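Beta-xylosidase (Uncultured organism, PDB 4MLG) probably hydrolyses xylo-oligosaccharides to release xylose, as a family 43 glycoside hydrolase with a five-bladed beta-propeller fold and a bound calcium ion. Local coordinates at residues G156-L159 / Q160-R163; A214-T217 / K218-F221; Y238-G241 / D242-L245; H289-V292 / P293-G296. All blocks are in the same frame, centred on the assembly; numbering follows the deposited sequence.

Contact 1: residues G156-L159 / Q160-R163; sequences GGQL and QRYR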
# COMPACT_ATOMS: atom_id res chain seq x y z
N GLY A 156 10.63 7.59 -10.04
CA GLY A 156 9.19 7.75 -10.04
C GLY A 156 8.45 6.44 -9.87
O GLY A 156 7.28 6.41 -9.49
N GLY A 157 9.16 5.34 -10.13
CA GLY A 157 8.58 4.01 -10.03
C GLY A 157 8.58 3.46 -8.61
O GLY A 157 8.06 2.37 -8.37
N GLN A 158 9.19 4.21 -7.70
CA GLN A 158 9.16 3.89 -6.27
C GLN A 158 9.84 2.57 -5.90
O GLN A 158 9.63 2.05 -4.80
CB GLN A 158 7.72 3.91 -5.74
CG GLN A 158 6.98 5.21 -5.99
CD GLN A 158 5.50 5.11 -5.66
OE1 GLN A 158 4.99 4.03 -5.36
NE2 GLN A 158 4.81 6.24 -5.71
N LEU A 159 10.64 2.03 -6.81
CA LEU A 159 11.32 0.76 -6.57
C LEU A 159 12.33 0.87 -5.43
O LEU A 159 12.61 -0.11 -4.73
CB LEU A 159 12.01 0.26 -7.84
CG LEU A 159 12.69 -1.11 -7.81
CD1 LEU A 159 11.68 -2.22 -7.57
CD2 LEU A 159 13.45 -1.35 -9.11
N GLN A 160 12.88 2.06 -5.24
CA GLN A 160 13.89 2.29 -4.21
C GLN A 160 13.28 2.38 -2.81
O GLN A 160 13.99 2.33 -1.81
CB GLN A 160 14.72 3.54 -4.51
CG GLN A 160 13.94 4.84 -4.55
CD GLN A 160 13.19 5.03 -5.85
OE1 GLN A 160 13.34 4.26 -6.79
NE2 GLN A 160 12.37 6.07 -5.91
N ARG A 161 11.95 2.50 -2.75
CA ARG A 161 11.26 2.55 -1.47
C ARG A 161 11.20 1.17 -0.81
O ARG A 161 10.86 1.05 0.37
CB ARG A 161 9.84 3.10 -1.64
CG ARG A 161 9.77 4.54 -2.10
CD ARG A 161 8.32 4.99 -2.23
NE ARG A 161 8.19 6.40 -2.57
CZ ARG A 161 7.03 7.02 -2.73
NH1 ARG A 161 5.89 6.35 -2.58
NH2 ARG A 161 7.00 8.31 -3.04
N TYR A 162 11.54 0.14 -1.57
CA TYR A 162 11.39 -1.23 -1.10
C TYR A 162 12.70 -2.00 -1.05
O TYR A 162 13.55 -1.87 -1.94
CB TYR A 162 10.38 -1.99 -1.97
CG TYR A 162 9.03 -1.32 -2.10
CD1 TYR A 162 7.99 -1.65 -1.24
CD2 TYR A 162 8.80 -0.35 -3.07
CE1 TYR A 162 6.75 -1.03 -1.35
CE2 TYR A 162 7.57 0.27 -3.18
CZ TYR A 162 6.55 -0.08 -2.32
OH TYR A 162 5.33 0.54 -2.44
N ARG A 163 12.87 -2.80 -0.00
CA ARG A 163 13.94 -3.78 0.07
C ARG A 163 13.33 -5.14 0.40
O ARG A 163 12.67 -5.29 1.43
CB ARG A 163 14.98 -3.40 1.12
CG ARG A 163 15.93 -2.29 0.70
CD ARG A 163 16.58 -2.58 -0.64
NE ARG A 163 17.62 -1.61 -0.99
CZ ARG A 163 17.39 -0.43 -1.53
NH1 ARG A 163 16.14 -0.05 -1.80
NH2 ARG A 163 18.40 0.39 -1.81
O HOH W 1 4.84 1.17 -4.77
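Gln-158 and Arg-161 face each other across a 3-10 turn, the last bend of the loop that runs from strand 147-151 into strand 162-163. The backbone N of Arg-161 donates to Gln-158 O at 3.1 Å, and a weak bond of 3.3 Å from Tyr-162 N to Leu-159 O adds a second three-residue step. The Arg-161 side chain then runs fully extended from CG to NE, which carries its guanidinium over the Gln-158 side chain. Amide and guanidinium are stacked with their planes 13° apart. Gln-158 CG lies 3.6 Å above the Arg-161 guanidinium plane, offset toward its rim, and Arg-161 NH1 comes to 3.3 Å from Gln-158 CD.

The contact is a stack and not a bond: the nearest nitrogens, Gln-158 NE2 and Arg-161 NH1, are both donors. Gln-158 instead reaches the backbone of Asp-106 and Phe-108, while Arg-161 NE makes a salt bridge with Glu-169 of the second subunit. Replacing this arginine by alanine would probably cost that glutamate the salt bridge and take the stacking neighbour from the Gln-158 amide. On the tyrosine side, Gln-158 O sits at the ring edge, 3.1 Å from Tyr-162 CD2, and one water takes a bond from Tyr-162 OH while donating to Gln-158 OE1. With OE1 and NE2 both engaged, the buried amide is held against rotation, and its flat face serves as a platform for an arginine committed to the dimer interface.

Contact 2: residues A214-T217 / K218-F221; sequences AGDT and KRRF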
# COMPACT_ATOMS: atom_id res chain seq x y z
N ALA A 214 25.68 0.62 -9.03
CA ALA A 214 24.73 1.73 -9.12
C ALA A 214 25.28 2.86 -9.98
O ALA A 214 24.51 3.60 -10.60
CB ALA A 214 24.40 2.24 -7.73
N GLY A 215 26.60 2.98 -10.02
CA GLY A 215 27.24 4.01 -10.82
C GLY A 215 27.22 3.67 -12.30
O GLY A 215 27.28 4.56 -13.14
N ASP A 216 27.13 2.38 -12.61
CA ASP A 216 27.13 1.94 -14.00
C ASP A 216 25.78 2.24 -14.66
O ASP A 216 25.06 1.33 -15.06
CB ASP A 216 27.42 0.44 -14.07
CG ASP A 216 27.90 -0.00 -15.44
OD1 ASP A 216 27.68 0.73 -16.42
OD2 ASP A 216 28.51 -1.09 -15.53
N THR A 217 25.46 3.53 -14.79
CA THR A 217 24.15 3.95 -15.26
C THR A 217 23.89 3.66 -16.74
O THR A 217 22.79 3.88 -17.24
CB THR A 217 23.90 5.45 -15.00
OG1 THR A 217 24.87 6.23 -15.72
CG2 THR A 217 24.01 5.76 -13.52
N LYS A 218 24.91 3.17 -17.44
CA LYS A 218 24.75 2.84 -18.86
C LYS A 218 24.33 1.38 -19.06
O LYS A 218 23.98 0.98 -20.16
CB LYS A 218 26.04 3.14 -19.63
CG LYS A 218 26.03 4.50 -20.31
CD LYS A 218 27.39 4.88 -20.87
CE LYS A 218 28.28 5.51 -19.80
NZ LYS A 218 29.53 6.07 -20.38
N ARG A 219 24.36 0.61 -17.97
CA ARG A 219 24.01 -0.81 -18.03
C ARG A 219 23.01 -1.17 -16.93
O ARG A 219 22.25 -2.12 -17.06
CB ARG A 219 25.26 -1.67 -17.92
CG ARG A 219 26.27 -1.45 -19.04
CD ARG A 219 27.69 -1.71 -18.57
NE ARG A 219 28.00 -3.13 -18.47
CZ ARG A 219 29.05 -3.62 -17.81
NH1 ARG A 219 29.88 -2.79 -17.18
NH2 ARG A 219 29.27 -4.92 -17.78
N ARG A 220 23.04 -0.40 -15.84
CA ARG A 220 22.16 -0.62 -14.69
C ARG A 220 20.68 -0.54 -15.07
O ARG A 220 20.29 0.29 -15.88
CB ARG A 220 22.49 0.40 -13.59
CG ARG A 220 21.36 0.68 -12.62
CD ARG A 220 21.04 2.16 -12.55
NE ARG A 220 20.63 2.68 -13.85
CZ ARG A 220 20.31 3.95 -14.09
NH1 ARG A 220 20.37 4.84 -13.10
NH2 ARG A 220 19.95 4.33 -15.30
N PHE A 221 19.87 -1.41 -14.47
CA PHE A 221 18.44 -1.41 -14.73
C PHE A 221 17.77 -0.15 -14.20
O PHE A 221 18.05 0.30 -13.09
CB PHE A 221 17.78 -2.64 -14.09
CG PHE A 221 16.28 -2.66 -14.23
CD1 PHE A 221 15.69 -3.10 -15.40
CD2 PHE A 221 15.47 -2.25 -13.19
CE1 PHE A 221 14.31 -3.12 -15.54
CE2 PHE A 221 14.09 -2.26 -13.31
CZ PHE A 221 13.51 -2.70 -14.49
O HOH W 2 21.80 4.29 -10.19
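Asp-216 carries its CG on the far side of CB from the backbone N (chi1 -160°), and Arg-219 folds back at chi3 (77°); together these turns bring carboxylate and guanidinium into a salt bridge. Asp-216 OD2 is 2.7 Å from Arg-219 NH1; the two planes are 67° apart, and OD2 is the oxygen that makes the bridge. Asp-216 OD2 also lies 3.2 Å from Arg-219 CD, where the arginine chain passes the acid.

The backbone here is tightly turned. Asp-216 is the centre of an inverse gamma turn, and its O accepts twice, from Arg-219 N at 3.1 Å and from Arg-220 N at 2.8 Å. Next along, Thr-217 and Arg-220 run side by side, with Thr-217 CB 3.9 Å above the centre of the Arg-220 guanidinium. A water in that guanidinium's plane links NH1 to Ala-214 O, while NH2 forms a salt bridge with Asp-242.

Arg-219 has a second acid: its NH2 makes a salt bridge with Asp-206. A leucine in its place would probably cost both Asp-206 and Asp-216 their shared counter-charge and let the Asp-216 carboxylate turn. The whole turn lies in the surface loop that carries the chain from strand 200-205 to the outermost strand 223-230, with three strands of the sheet between them, and Arg-219 O bonds Tyr-238 OH from strand 233-239.

Contact 3: residues Y238-G241 / D242-L245; sequences YSTG and DTHL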
# COMPACT_ATOMS: atom_id res chain seq x y z
N TYR A 238 15.62 -3.98 -21.32
CA TYR A 238 15.17 -2.97 -20.37
C TYR A 238 15.67 -1.58 -20.75
O TYR A 238 16.50 -1.43 -21.65
CB TYR A 238 15.65 -3.32 -18.96
CG TYR A 238 17.15 -3.49 -18.84
CD1 TYR A 238 17.95 -2.45 -18.40
CD2 TYR A 238 17.76 -4.69 -19.17
CE1 TYR A 238 19.32 -2.60 -18.29
CE2 TYR A 238 19.13 -4.85 -19.07
CZ TYR A 238 19.90 -3.80 -18.63
OH TYR A 238 21.26 -3.96 -18.52
N SER A 239 15.16 -0.56 -20.05
CA SER A 239 15.59 0.82 -20.25
C SER A 239 16.57 1.24 -19.16
O SER A 239 16.46 0.81 -18.02
CB SER A 239 14.38 1.76 -20.26
OG SER A 239 14.79 3.11 -20.21
N THR A 240 17.52 2.10 -19.52
CA THR A 240 18.53 2.55 -18.57
C THR A 240 18.28 3.98 -18.10
O THR A 240 19.12 4.57 -17.41
CB THR A 240 19.95 2.47 -19.17
OG1 THR A 240 20.05 3.36 -20.29
CG2 THR A 240 20.25 1.05 -19.62
N GLY A 241 17.13 4.53 -18.47
CA GLY A 241 16.69 5.82 -17.96
C GLY A 241 17.53 7.03 -18.36
O GLY A 241 17.42 7.53 -19.47
N ASP A 242 18.37 7.48 -17.43
CA ASP A 242 19.12 8.72 -17.62
C ASP A 242 20.27 8.62 -18.62
O ASP A 242 20.96 9.60 -18.89
CB ASP A 242 19.63 9.25 -16.27
CG ASP A 242 20.53 8.26 -15.56
OD1 ASP A 242 20.41 7.05 -15.82
OD2 ASP A 242 21.36 8.70 -14.74
N THR A 243 20.48 7.43 -19.18
CA THR A 243 21.43 7.25 -20.26
C THR A 243 20.70 6.94 -21.56
O THR A 243 21.33 6.78 -22.61
CB THR A 243 22.49 6.17 -19.95
OG1 THR A 243 21.84 4.99 -19.48
CG2 THR A 243 23.46 6.67 -18.89
N HIS A 244 19.38 6.85 -21.47
CA HIS A 244 18.50 6.75 -22.64
C HIS A 244 18.80 5.55 -23.53
O HIS A 244 18.71 5.64 -24.76
CB HIS A 244 18.57 8.05 -23.46
CG HIS A 244 18.50 9.30 -22.64
ND1 HIS A 244 19.58 9.78 -21.93
CD2 HIS A 244 17.49 10.16 -22.41
CE1 HIS A 244 19.24 10.89 -21.30
NE2 HIS A 244 17.97 11.14 -21.58
N LEU A 245 19.13 4.41 -22.93
CA LEU A 245 19.46 3.21 -23.69
C LEU A 245 18.45 2.10 -23.46
O LEU A 245 17.85 1.99 -22.39
CB LEU A 245 20.85 2.70 -23.30
CG LEU A 245 22.03 3.66 -23.38
CD1 LEU A 245 23.25 3.04 -22.73
CD2 LEU A 245 22.32 4.04 -24.82
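Thr-240 and Leu-245 close the beta-hairpin connection between the adjacent antiparallel strands 233-239 and 246-251. Thr-240 N donates to Leu-245 O at 2.9 Å, in the carbonyl plane. The return bond uses a side chain instead of a carbonyl: Leu-245 N donates to Thr-240 OG1 at 3.0 Å. That hydroxyl sits between its own backbone N and carbonyl carbon (chi1 64°), turned in toward the loop, where it gives its proton to Thr-243 OG1 at 2.6 Å. The two threonine side chains meet at about a right angle. Through its bonds to Leu-245 N and Thr-243 OG1, Thr-240 OG1 ties down two points of the loop at once. Leu-245 CB lies beside the same oxygen.

At the far end of the connection, His-244 N donates to Gly-241 O at 2.9 Å, the donor standing well above the carbonyl plane. Gly-241 O also lies over the centre of one face of the His-244 imidazole, 3.8 Å above it. Gly-241 has a positive phi (66°), a conformation that favours a glycine at this bend.

The next shell fixes these groups. Thr-243 OG1 is bonded to Thr-217 O of the neighbouring surface loop, and the His-244 ring meets Trp-271 edge-to-face. The end of strand 233-239 lies near the metal site: the Ser-239 side chain is about 9 Å from the calcium ion, whose site includes Asp-85 and His-274. Ser-239 also begins an ST turn, its OG accepting from Gly-241 N at 3.2 Å and a nearly straight 165°.

Contact 4: residues H289-V292 / P293-G296; sequences HDCV and PSKG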
# COMPACT_ATOMS: atom_id res chain seq x y z
N HIS A 289 9.18 4.17 -28.98
CA HIS A 289 8.66 5.52 -29.20
C HIS A 289 9.73 6.61 -29.15
O HIS A 289 10.80 6.41 -28.58
CB HIS A 289 7.54 5.85 -28.21
CG HIS A 289 7.98 5.88 -26.77
ND1 HIS A 289 7.35 5.15 -25.79
CD2 HIS A 289 8.97 6.57 -26.16
CE1 HIS A 289 7.94 5.38 -24.63
NE2 HIS A 289 8.93 6.24 -24.82
N ASP A 290 9.42 7.75 -29.74
CA ASP A 290 10.22 8.96 -29.57
C ASP A 290 9.33 10.20 -29.64
O ASP A 290 8.14 10.10 -29.93
CB ASP A 290 11.37 9.04 -30.58
CG ASP A 290 10.91 8.91 -32.02
OD1 ASP A 290 9.73 9.19 -32.31
OD2 ASP A 290 11.75 8.54 -32.87
N CYS A 291 9.90 11.37 -29.37
CA CYS A 291 9.11 12.59 -29.30
C CYS A 291 9.34 13.51 -30.50
O CYS A 291 9.39 14.73 -30.36
CB CYS A 291 9.41 13.33 -27.99
SG CYS A 291 9.20 12.30 -26.52
N VAL A 292 9.48 12.90 -31.68
CA VAL A 292 9.66 13.67 -32.91
C VAL A 292 8.41 14.44 -33.36
O VAL A 292 8.50 15.63 -33.67
CB VAL A 292 10.22 12.79 -34.06
CG1 VAL A 292 10.25 13.56 -35.37
CG2 VAL A 292 11.62 12.28 -33.71
N PRO A 293 7.23 13.78 -33.40
CA PRO A 293 6.04 14.55 -33.79
C PRO A 293 5.67 15.66 -32.80
O PRO A 293 5.10 16.67 -33.20
CB PRO A 293 4.93 13.49 -33.83
CG PRO A 293 5.64 12.21 -34.05
CD PRO A 293 6.92 12.34 -33.28
N SER A 294 6.00 15.46 -31.53
CA SER A 294 5.71 16.46 -30.51
C SER A 294 6.84 17.47 -30.39
O SER A 294 6.80 18.37 -29.54
CB SER A 294 5.46 15.79 -29.15
OG SER A 294 6.66 15.22 -28.64
N LYS A 295 7.84 17.32 -31.25
CA LYS A 295 8.99 18.23 -31.30
C LYS A 295 9.77 18.32 -29.99
O LYS A 295 10.11 19.41 -29.54
CB LYS A 295 8.55 19.62 -31.78
CG LYS A 295 7.99 19.64 -33.20
CD LYS A 295 7.60 21.05 -33.61
CE LYS A 295 7.14 21.10 -35.07
NZ LYS A 295 5.98 20.19 -35.32
N GLY A 296 10.07 17.17 -29.39
CA GLY A 296 10.96 17.12 -28.25
C GLY A 296 10.30 17.05 -26.89
O GLY A 296 10.99 16.94 -25.87
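Backbone hydrogen bonds do most of the work between Cys-291 and Gly-296. Gly-296 N donates to Cys-291 O at 2.7 Å, almost straight at 165°, and inside this bond Lys-295 N donates to Val-292 O at 3.0 Å, closing a type I beta turn. The nested pair, with Lys-295 at a positive phi, is the bonding pattern of a Schellman motif, here without a helix before it. Gly-296 also has a positive phi (99°), where a CB would press on the carbonyl O of Lys-295.

The polar side chain of the turn is Ser-294. Ser-294 OG stands 3.3 Å from Cys-291 O, and its hydrogen bond goes to Leu-300 O farther along the loop.

Apolar packing is local: Val-292 CB lies 3.4 Å from Pro-293 CD, the two side chains meeting at a slant.

The turn opens the loop between neighbouring antiparallel strands 283-290 and 302-308. Just before it, Asp-290 ties strand 283-290 to its surroundings, through a salt bridge to Lys-304 on strand 302-308 and hydrogen bonds to Thr-322 and to Tyr-6 on strand 5-6, while Ser-294 packs on Tyr-12 of strand 12-14.

All four contacts are local turns in loops that lead out of or into strands of the propeller. Contact 1 is the buried one, and it alone of the four reaches the second subunit; contact 2 lies at the surface, and contacts 3 and 4 are partly buried. Contacts 2 and 3 touch, their centres about 9 Å apart, and both serve the mixed sheet that includes strands 223-230 and 233-239. Contact 1's loop also leaves that sheet, from strand 147-151, but ends in a separate pair, 162-163 with 166-167. Contact 4 belongs to another sheet. Charge dominates contact 2, stacking of flat groups contact 1, a threonine hydroxyl contact 3, and nested backbone bonds contact 4.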